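Local coordinates for oxidoreductase, 2OG-Fe oxygenase family protein, putative, expressed (Oryza sativa subsp. japonica, PDB 5XEG), which probably acts as an iron- and 2-oxoglutarate-dependent dioxygenase of the AlkB family, this chain holding its oxygenase domain, at residues 43-48 and 55-60; 61-66 and 80-85. One frame throughout, in Å; residues are numbered along the deposited sequence.

Contact 1: residues 43-48 and 55-60. With AKG (2-oxoglutaric acid), chain B.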
ATOM      1  N   TYR A  43      10.868  -5.422  10.704  1.00 16.90           N
ATOM      2  CA  TYR A  43      11.187  -6.757  11.093  1.00 16.74           C
ATOM      3  C   TYR A  43      10.665  -7.726  10.010  1.00 17.04           C
ATOM      4  O   TYR A  43       9.860  -7.375   9.167  1.00 16.12           O
ATOM      5  CB  TYR A  43      10.554  -7.144  12.404  1.00 17.66           C
ATOM      6  CG  TYR A  43       9.072  -7.258  12.440  1.00 18.49           C
ATOM      7  CD1 TYR A  43       8.271  -6.127  12.530  1.00 16.63           C
ATOM      8  CD2 TYR A  43       8.434  -8.535  12.369  1.00 19.10           C
ATOM      9  CE1 TYR A  43       6.901  -6.188  12.570  1.00 18.98           C
ATOM     10  CE2 TYR A  43       7.054  -8.637  12.459  1.00 18.89           C
ATOM     11  CZ  TYR A  43       6.293  -7.475  12.550  1.00 20.08           C
ATOM     12  OH  TYR A  43       4.920  -7.454  12.633  1.00 20.03           O
ATOM     13  N   THR A  44      11.208  -8.923  10.057  1.00 18.26           N
ATOM     14  CA  THR A  44      10.824  -9.984   9.121  1.00 17.38           C
ATOM     15  C   THR A  44       9.676 -10.725   9.742  1.00 18.10           C
ATOM     16  O   THR A  44       9.849 -11.373  10.769  1.00 18.29           O
ATOM     17  CB  THR A  44      12.002 -10.901   8.820  1.00 20.02           C
ATOM     18  OG1 THR A  44      13.098 -10.134   8.316  1.00 20.47           O
ATOM     19  CG2 THR A  44      11.623 -11.947   7.820  1.00 20.13           C
ATOM     20  N   PRO A  45       8.450 -10.662   9.115  1.00 18.66           N
ATOM     21  CA  PRO A  45       7.279 -11.321   9.701  1.00 17.97           C
ATOM     22  C   PRO A  45       7.425 -12.818   9.612  1.00 18.41           C
ATOM     23  O   PRO A  45       7.911 -13.336   8.555  1.00 19.42           O
ATOM     24  CB  PRO A  45       6.144 -10.802   8.859  1.00 18.26           C
ATOM     25  CG  PRO A  45       6.736 -10.518   7.531  1.00 18.03           C
ATOM     26  CD  PRO A  45       8.114 -10.000   7.846  1.00 17.72           C
ATOM     27  N   GLY A  46       6.997 -13.555  10.655  1.00 17.45           N
ATOM     28  CA  GLY A  46       7.101 -14.985  10.517  1.00 18.82           C
ATOM     29  C   GLY A  46       6.027 -15.556   9.555  1.00 18.15           C
ATOM     30  O   GLY A  46       6.215 -16.616   8.991  1.00 18.13           O
ATOM     31  N   TYR A  47       4.942 -14.843   9.426  1.00 17.18           N
ATOM     32  CA  TYR A  47       3.760 -15.263   8.655  1.00 17.94           C
ATOM     33  C   TYR A  47       3.196 -14.056   7.893  1.00 20.93           C
ATOM     34  O   TYR A  47       3.024 -12.954   8.472  1.00 17.51           O
ATOM     35  CB  TYR A  47       2.680 -15.795   9.618  1.00 19.40           C
ATOM     36  CG  TYR A  47       1.255 -15.754   9.019  1.00 18.63           C
ATOM     37  CD1 TYR A  47       0.954 -16.556   7.936  1.00 18.67           C
ATOM     38  CD2 TYR A  47       0.238 -14.941   9.544  1.00 20.37           C
ATOM     39  CE1 TYR A  47      -0.326 -16.532   7.363  1.00 19.33           C
ATOM     40  CE2 TYR A  47      -1.004 -14.924   8.996  1.00 21.23           C
ATOM     41  CZ  TYR A  47      -1.285 -15.733   7.890  1.00 20.19           C
ATOM     42  OH  TYR A  47      -2.531 -15.695   7.309  1.00 22.85           O
ATOM     43  N   ARG A  48       2.820 -14.284   6.624  1.00 17.98           N
ATOM     44  CA  ARG A  48       1.930 -13.405   5.910  1.00 18.25           C
ATOM     45  C   ARG A  48       0.950 -14.231   5.148  1.00 17.18           C
ATOM     46  O   ARG A  48       1.335 -15.236   4.562  1.00 16.26           O
ATOM     47  CB  ARG A  48       2.682 -12.522   4.891  1.00 16.44           C
ATOM     48  CG  ARG A  48       3.564 -11.419   5.515  1.00 17.91           C
ATOM     49  CD  ARG A  48       2.811 -10.336   6.302  1.00 18.50           C
ATOM     50  NE  ARG A  48       1.927  -9.618   5.414  1.00 19.24           N
ATOM     51  CZ  ARG A  48       2.123  -8.441   4.831  1.00 20.43           C
ATOM     52  NH1 ARG A  48       3.115  -7.616   5.174  1.00 21.28           N
ATOM     53  NH2 ARG A  48       1.236  -8.060   3.959  1.00 20.29           N
ATOM     54  N   LEU A  55      10.816  -9.955   2.369  1.00 15.88           N
ATOM     55  CA  LEU A  55       9.912  -8.922   2.825  1.00 15.51           C
ATOM     56  C   LEU A  55      10.167  -8.619   4.294  1.00 15.88           C
ATOM     57  O   LEU A  55      10.168  -9.514   5.140  1.00 17.42           O
ATOM     58  CB  LEU A  55       8.450  -9.419   2.692  1.00 17.51           C
ATOM     59  CG  LEU A  55       7.338  -8.480   3.210  1.00 18.66           C
ATOM     60  CD1 LEU A  55       7.360  -7.187   2.433  1.00 22.86           C
ATOM     61  CD2 LEU A  55       5.994  -9.141   2.969  1.00 22.33           C
ATOM     62  N   GLN A  56      10.301  -7.342   4.605  1.00 17.44           N
ATOM     63  CA  GLN A  56      10.212  -6.847   5.964  1.00 16.83           C
ATOM     64  C   GLN A  56       9.090  -5.811   6.082  1.00 16.47           C
ATOM     65  O   GLN A  56       8.668  -5.206   5.092  1.00 17.72           O
ATOM     66  CB  GLN A  56      11.551  -6.153   6.288  1.00 19.44           C
ATOM     67  CG  GLN A  56      12.815  -7.063   6.164  1.00 21.65           C
ATOM     68  CD  GLN A  56      14.075  -6.173   6.265  1.00 27.89           C
ATOM     69  OE1 GLN A  56      14.335  -5.697   7.324  1.00 30.44           O
ATOM     70  NE2 GLN A  56      14.785  -5.908   5.143  1.00 31.22           N
ATOM     71  N   MET A  57       8.594  -5.603   7.292  1.00 14.89           N
ATOM     72  CA  MET A  57       7.448  -4.728   7.491  1.00 15.64           C
ATOM     73  C   MET A  57       7.560  -3.950   8.772  1.00 14.49           C
ATOM     74  O   MET A  57       8.271  -4.358   9.692  1.00 15.56           O
ATOM     75  CB  MET A  57       6.124  -5.502   7.463  1.00 17.44           C
ATOM     76  CG  MET A  57       6.030  -6.577   8.539  1.00 18.61           C
ATOM     77  SD  MET A  57       4.433  -7.466   8.508  1.00 20.45           S
ATOM     78  CE  MET A  57       3.403  -6.271   9.326  1.00 22.72           C
ATOM     79  N   MET A  58       6.800  -2.881   8.833  1.00 17.00           N
ATOM     80  CA  MET A  58       6.534  -2.203  10.100  1.00 18.69           C
ATOM     81  C   MET A  58       5.289  -1.431   9.949  1.00 18.52           C
ATOM     82  O   MET A  58       4.906  -1.063   8.816  1.00 21.13           O
ATOM     83  CB  MET A  58       7.694  -1.262  10.496  1.00 23.49           C
ATOM     84  CG  MET A  58       7.999  -0.108   9.592  1.00 26.14           C
ATOM     85  SD  MET A  58       8.942   1.329  10.375  1.00 25.71           S
ATOM     86  CE  MET A  58       7.633   1.904  11.380  1.00 31.13           C
ATOM     87  N   CYS A  59       4.608  -1.222  11.073  1.00 16.87           N
ATOM     88  CA  CYS A  59       3.363  -0.496  11.065  1.00 17.67           C
ATOM     89  C   CYS A  59       3.546   0.903  11.596  1.00 19.91           C
ATOM     90  O   CYS A  59       4.397   1.131  12.482  1.00 20.12           O
ATOM     91  CB  CYS A  59       2.319  -1.229  11.874  1.00 18.93           C
ATOM     92  SG  CYS A  59       1.830  -2.827  11.075  1.00 23.28           S
ATOM     93  N   LEU A  60       2.726   1.820  11.075  1.00 18.96           N
ATOM     94  CA  LEU A  60       2.529   3.159  11.710  1.00 19.95           C
ATOM     95  C   LEU A  60       1.075   3.298  12.134  1.00 22.12           C
ATOM     96  O   LEU A  60       0.218   2.780  11.464  1.00 23.51           O
ATOM     97  CB  LEU A  60       2.868   4.287  10.740  1.00 20.96           C
ATOM     98  CG  LEU A  60       4.120   4.092   9.920  1.00 21.05           C
ATOM     99  CD1 LEU A  60       4.215   5.176   8.833  1.00 25.64           C
ATOM    100  CD2 LEU A  60       5.324   4.167  10.831  1.00 23.41           C
TER
HETATM  101  C1  AKG B 401      -0.222  -5.815   1.979  1.00 20.77           C
HETATM  102  O1  AKG B 401      -1.313  -6.046   2.543  1.00 19.74           O
HETATM  103  O2  AKG B 401       0.857  -5.782   2.611  1.00 20.36           O
HETATM  104  C2  AKG B 401      -0.204  -5.578   0.538  1.00 18.17           C
HETATM  105  O5  AKG B 401      -1.028  -6.119  -0.181  1.00 16.82           O
HETATM  106  C3  AKG B 401       0.836  -4.660  -0.057  1.00 15.97           C
HETATM  107  C4  AKG B 401       1.013  -4.984  -1.535  1.00 16.87           C
HETATM  108  C5  AKG B 401       2.101  -4.113  -2.115  1.00 16.58           C
HETATM  109  O3  AKG B 401       1.807  -3.330  -3.044  1.00 16.61           O
HETATM  110  O4  AKG B 401       3.256  -4.209  -1.645  1.00 17.44           O

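Contact 2: residues 61-66 and 80-85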
ATOM      1  N   GLY A  61       0.818   3.990  13.257  1.00 21.84           N
ATOM      2  CA  GLY A  61      -0.526   4.118  13.809  1.00 23.97           C
ATOM      3  C   GLY A  61      -0.828   2.907  14.649  1.00 25.42           C
ATOM      4  O   GLY A  61      -0.064   2.605  15.577  1.00 28.13           O
ATOM      5  N   LYS A  62      -1.849   2.144  14.281  1.00 25.31           N
ATOM      6  CA  LYS A  62      -2.091   0.867  14.886  1.00 29.12           C
ATOM      7  C   LYS A  62      -1.132  -0.196  14.404  1.00 28.50           C
ATOM      8  O   LYS A  62      -0.597  -0.129  13.314  1.00 30.50           O
ATOM      9  CB  LYS A  62      -3.515   0.410  14.645  1.00 32.42           C
ATOM     10  CG  LYS A  62      -4.498   1.317  15.334  1.00 37.88           C
ATOM     11  CD  LYS A  62      -5.860   1.170  14.691  1.00 49.25           C
ATOM     12  CE  LYS A  62      -6.329  -0.268  14.628  1.00 60.41           C
ATOM     13  NZ  LYS A  62      -6.238  -0.945  15.959  1.00 70.93           N
ATOM     14  N   ASN A  63      -0.882  -1.172  15.250  1.00 28.29           N
ATOM     15  CA  ASN A  63      -0.087  -2.272  14.840  1.00 26.11           C
ATOM     16  C   ASN A  63      -0.972  -3.333  14.285  1.00 28.71           C
ATOM     17  O   ASN A  63      -2.020  -3.649  14.904  1.00 29.63           O
ATOM     18  CB  ASN A  63       0.670  -2.886  16.006  1.00 26.18           C
ATOM     19  CG  ASN A  63       1.683  -3.893  15.512  1.00 23.19           C
ATOM     20  OD1 ASN A  63       2.556  -3.568  14.740  1.00 25.95           O
ATOM     21  ND2 ASN A  63       1.535  -5.136  15.923  1.00 24.61           N
ATOM     22  N   TRP A  64      -0.474  -4.029  13.263  1.00 23.95           N
ATOM     23  CA  TRP A  64      -1.156  -5.168  12.652  1.00 25.38           C
ATOM     24  C   TRP A  64      -0.303  -6.430  12.893  1.00 24.44           C
ATOM     25  O   TRP A  64       0.746  -6.604  12.273  1.00 27.06           O
ATOM     26  CB  TRP A  64      -1.358  -4.939  11.155  1.00 28.35           C
ATOM     27  CG  TRP A  64      -1.923  -6.127  10.439  1.00 29.88           C
ATOM     28  CD1 TRP A  64      -3.135  -6.715  10.655  1.00 32.20           C
ATOM     29  CD2 TRP A  64      -1.297  -6.874   9.388  1.00 38.16           C
ATOM     30  NE1 TRP A  64      -3.303  -7.781   9.804  1.00 31.20           N
ATOM     31  CE2 TRP A  64      -2.189  -7.900   9.017  1.00 39.76           C
ATOM     32  CE3 TRP A  64      -0.069  -6.775   8.726  1.00 38.08           C
ATOM     33  CZ2 TRP A  64      -1.891  -8.820   8.012  1.00 36.85           C
ATOM     34  CZ3 TRP A  64       0.223  -7.689   7.730  1.00 37.44           C
ATOM     35  CH2 TRP A  64      -0.684  -8.697   7.382  1.00 33.43           C
ATOM     36  N   ASP A  65      -0.760  -7.300  13.795  1.00 26.40           N
ATOM     37  CA  ASP A  65      -0.061  -8.518  14.166  1.00 29.35           C
ATOM     38  C   ASP A  65      -0.756  -9.797  13.533  1.00 36.60           C
ATOM     39  O   ASP A  65      -1.932  -9.748  13.221  1.00 34.71           O
ATOM     40  CB  ASP A  65      -0.155  -8.718  15.690  1.00 30.86           C
ATOM     41  CG  ASP A  65       0.618  -9.941  16.194  1.00 32.37           C
ATOM     42  OD1 ASP A  65       1.881 -10.042  16.089  1.00 35.13           O
ATOM     43  OD2 ASP A  65      -0.050 -10.793  16.789  1.00 36.44           O
ATOM     44  N   PRO A  66      -0.046 -10.947  13.463  1.00 41.89           N
ATOM     45  CA  PRO A  66      -0.541 -12.388  13.241  1.00 41.42           C
ATOM     46  C   PRO A  66      -1.257 -13.108  14.453  1.00 43.35           C
ATOM     47  O   PRO A  66      -2.481 -12.927  14.722  1.00 33.78           O
ATOM     48  CB  PRO A  66       0.751 -13.165  12.905  1.00 41.90           C
ATOM     49  CG  PRO A  66       1.711 -12.098  12.394  1.00 38.67           C
ATOM     50  CD  PRO A  66       1.362 -10.772  13.002  1.00 44.03           C
ATOM     51  N   ALA A  80       6.933  -2.850  21.418  1.00 24.28           N
ATOM     52  CA  ALA A  80       7.109  -1.466  20.912  1.00 22.21           C
ATOM     53  C   ALA A  80       5.815  -0.930  20.386  1.00 25.80           C
ATOM     54  O   ALA A  80       4.988  -1.669  19.787  1.00 21.50           O
ATOM     55  CB  ALA A  80       8.158  -1.419  19.848  1.00 20.98           C
ATOM     56  N   GLN A  81       5.589   0.367  20.608  1.00 22.98           N
ATOM     57  CA  GLN A  81       4.420   1.011  20.056  1.00 27.17           C
ATOM     58  C   GLN A  81       4.828   1.472  18.655  1.00 23.62           C
ATOM     59  O   GLN A  81       5.924   1.974  18.483  1.00 25.00           O
ATOM     60  CB  GLN A  81       4.018   2.194  20.939  1.00 33.46           C
ATOM     61  CG  GLN A  81       2.677   2.827  20.584  1.00 42.80           C
ATOM     62  CD  GLN A  81       2.125   3.721  21.704  1.00 44.73           C
ATOM     63  OE1 GLN A  81       2.777   3.943  22.736  1.00 53.50           O
ATOM     64  NE2 GLN A  81       0.914   4.215  21.508  1.00 50.21           N
ATOM     65  N   PRO A  82       3.939   1.336  17.670  1.00 22.77           N
ATOM     66  CA  PRO A  82       4.317   1.874  16.361  1.00 23.26           C
ATOM     67  C   PRO A  82       4.450   3.377  16.426  1.00 23.71           C
ATOM     68  O   PRO A  82       3.700   4.011  17.152  1.00 22.57           O
ATOM     69  CB  PRO A  82       3.124   1.529  15.484  1.00 23.92           C
ATOM     70  CG  PRO A  82       2.493   0.369  16.137  1.00 22.76           C
ATOM     71  CD  PRO A  82       2.697   0.576  17.595  1.00 21.85           C
ATOM     72  N   PRO A  83       5.373   3.921  15.659  1.00 23.80           N
ATOM     73  CA  PRO A  83       5.319   5.384  15.375  1.00 24.97           C
ATOM     74  C   PRO A  83       3.942   5.785  14.859  1.00 24.58           C
ATOM     75  O   PRO A  83       3.220   4.949  14.214  1.00 23.90           O
ATOM     76  CB  PRO A  83       6.386   5.552  14.277  1.00 24.15           C
ATOM     77  CG  PRO A  83       7.274   4.351  14.445  1.00 25.84           C
ATOM     78  CD  PRO A  83       6.354   3.231  14.808  1.00 23.61           C
ATOM     79  N   SER A  84       3.516   7.025  15.112  1.00 25.10           N
ATOM     80  CA  SER A  84       2.221   7.462  14.587  1.00 28.16           C
ATOM     81  C   SER A  84       2.396   7.732  13.064  1.00 23.91           C
ATOM     82  O   SER A  84       3.523   7.894  12.572  1.00 24.47           O
ATOM     83  CB  SER A  84       1.686   8.679  15.314  1.00 34.62           C
ATOM     84  OG  SER A  84       2.427   9.779  14.952  1.00 40.00           O
ATOM     85  N   ILE A  85       1.283   7.776  12.358  1.00 26.17           N
ATOM     86  CA  ILE A  85       1.299   8.119  10.929  1.00 23.68           C
ATOM     87  C   ILE A  85       1.565   9.627  10.768  1.00 26.01           C
ATOM     88  O   ILE A  85       0.799  10.450  11.285  1.00 22.12           O
ATOM     89  CB  ILE A  85      -0.050   7.791  10.273  1.00 24.47           C
ATOM     90  CG1 ILE A  85      -0.392   6.297  10.433  1.00 23.11           C
ATOM     91  CG2 ILE A  85      -0.071   8.211   8.806  1.00 24.45           C
ATOM     92  CD1 ILE A  85      -1.818   5.925  10.136  1.00 24.21           C
TER

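Contact 1: residues 43-48 and 55-60
Tyr-43 and Met-57 both hold CG between the backbone N and the carbonyl carbon (chi1 67° and 60°). With these torsions the two side chains lie side by side and point the same way. Met-57 CG lies over one face of the Tyr-43 ring, toward its rim, 4.1 Å from Tyr-43 CZ. The methyl CE reaches the tyrosine OH. The sulfur lies oblique to the ring in a Met-aromatic contact, with Met-57 SD 5.1 Å from the centroid of the Tyr-43 ring. Tyr-43 and Met-57 also form a single antiparallel hydrogen-bonded bridge. Met-57 N gives to Tyr-43 O at 2.9 Å, and Tyr-43 N gives to Met-57 O at 3.0 Å. This bridge fastens the loop to strand 55-59, an outermost strand of the seven-stranded antiparallel sheet in the double-stranded beta-helix (jelly-roll) fold of the 2OG-Fe(II) oxygenases. Pro-45 packs its CB 3.8 Å from Met-57 SD. The Arg-48 and Met-57 side chains approach from opposite directions. The arginine chain bends at chi2 and chi3, and Arg-48 NH1 makes a weak hydrogen bond to Met-57 SD at 3.6 Å. Leu-55 CD2 covers one face of the guanidinium, 3.9 Å from Arg-48 NH1. At the edge of that group Arg-48 NH2 donates to O2 of 2-oxoglutarate at 2.7 Å, with an N-H...O angle of 157°. Asn-128 OD1 accepts a further bond from NH1, which helps to fix the turn of the guanidinium beside the cosubstrate.

Contact 2: residues 61-66 and 80-85
The peptide carbonyl of Gly-61 and the side chain of Asn-63, with its flat amide, meet the ring atoms of Pro-82. Pro-82 CB and Pro-82 CG both lie 3.4 Å from Gly-61 O. Pro-82 CG also touches Asn-63 CB at 3.7 Å, and the two side chains cross at about a right angle. With Asn-63 CG anti to the backbone N (chi1 -170°), the amide makes a looser touch, Asn-63 OD1 standing 4.2 Å from Pro-82 CG. The polar tie is made by backbone. Gly-61 N donates to Pro-83 O at 2.8 Å, with an N-H...O angle of 162°. Beyond this bond Ile-85 swings CG1 to within 3.8 Å of Gly-61 N. Gly-61 has a positive phi (84°), and Ile-85 CG1 packs close against its backbone. The contact is structural packing at the corner where the chain leaves strand 55-59. Pro-83 also rests on Met-58 of that strand. Lys-62 bonds through its backbone to Asp-123, next to strand 124-131. Asn-63 pairs with Gly-72 in the two-stranded sheet of 63-64 and 71-72, while Ile-85 leads into helix 87-107.

How the contacts relate
After helix 22-37 the chain enters the loop holding 43-48. Contact 1 closes this loop where strand 55-59 returns past it. The chain then turns a corner at Leu-60 and runs into 61-66. It makes the small sheet of 63-64 and 71-72 before contact 2 closes a second loop at 80-85, ahead of helix 87-107. The contacts are in series, neither nested nor crossed, and their centres are about 11 Å apart. They touch directly: Trp-64 packs on Arg-48, and Pro-82 CB lies 3.3 Å from Cys-59 O. Contact 1 ties the loop carrying the 2-oxoglutarate-binding Arg-48 to edge strand 55-59. Contact 2 ties the turn after that strand to the approach of helix 87-107.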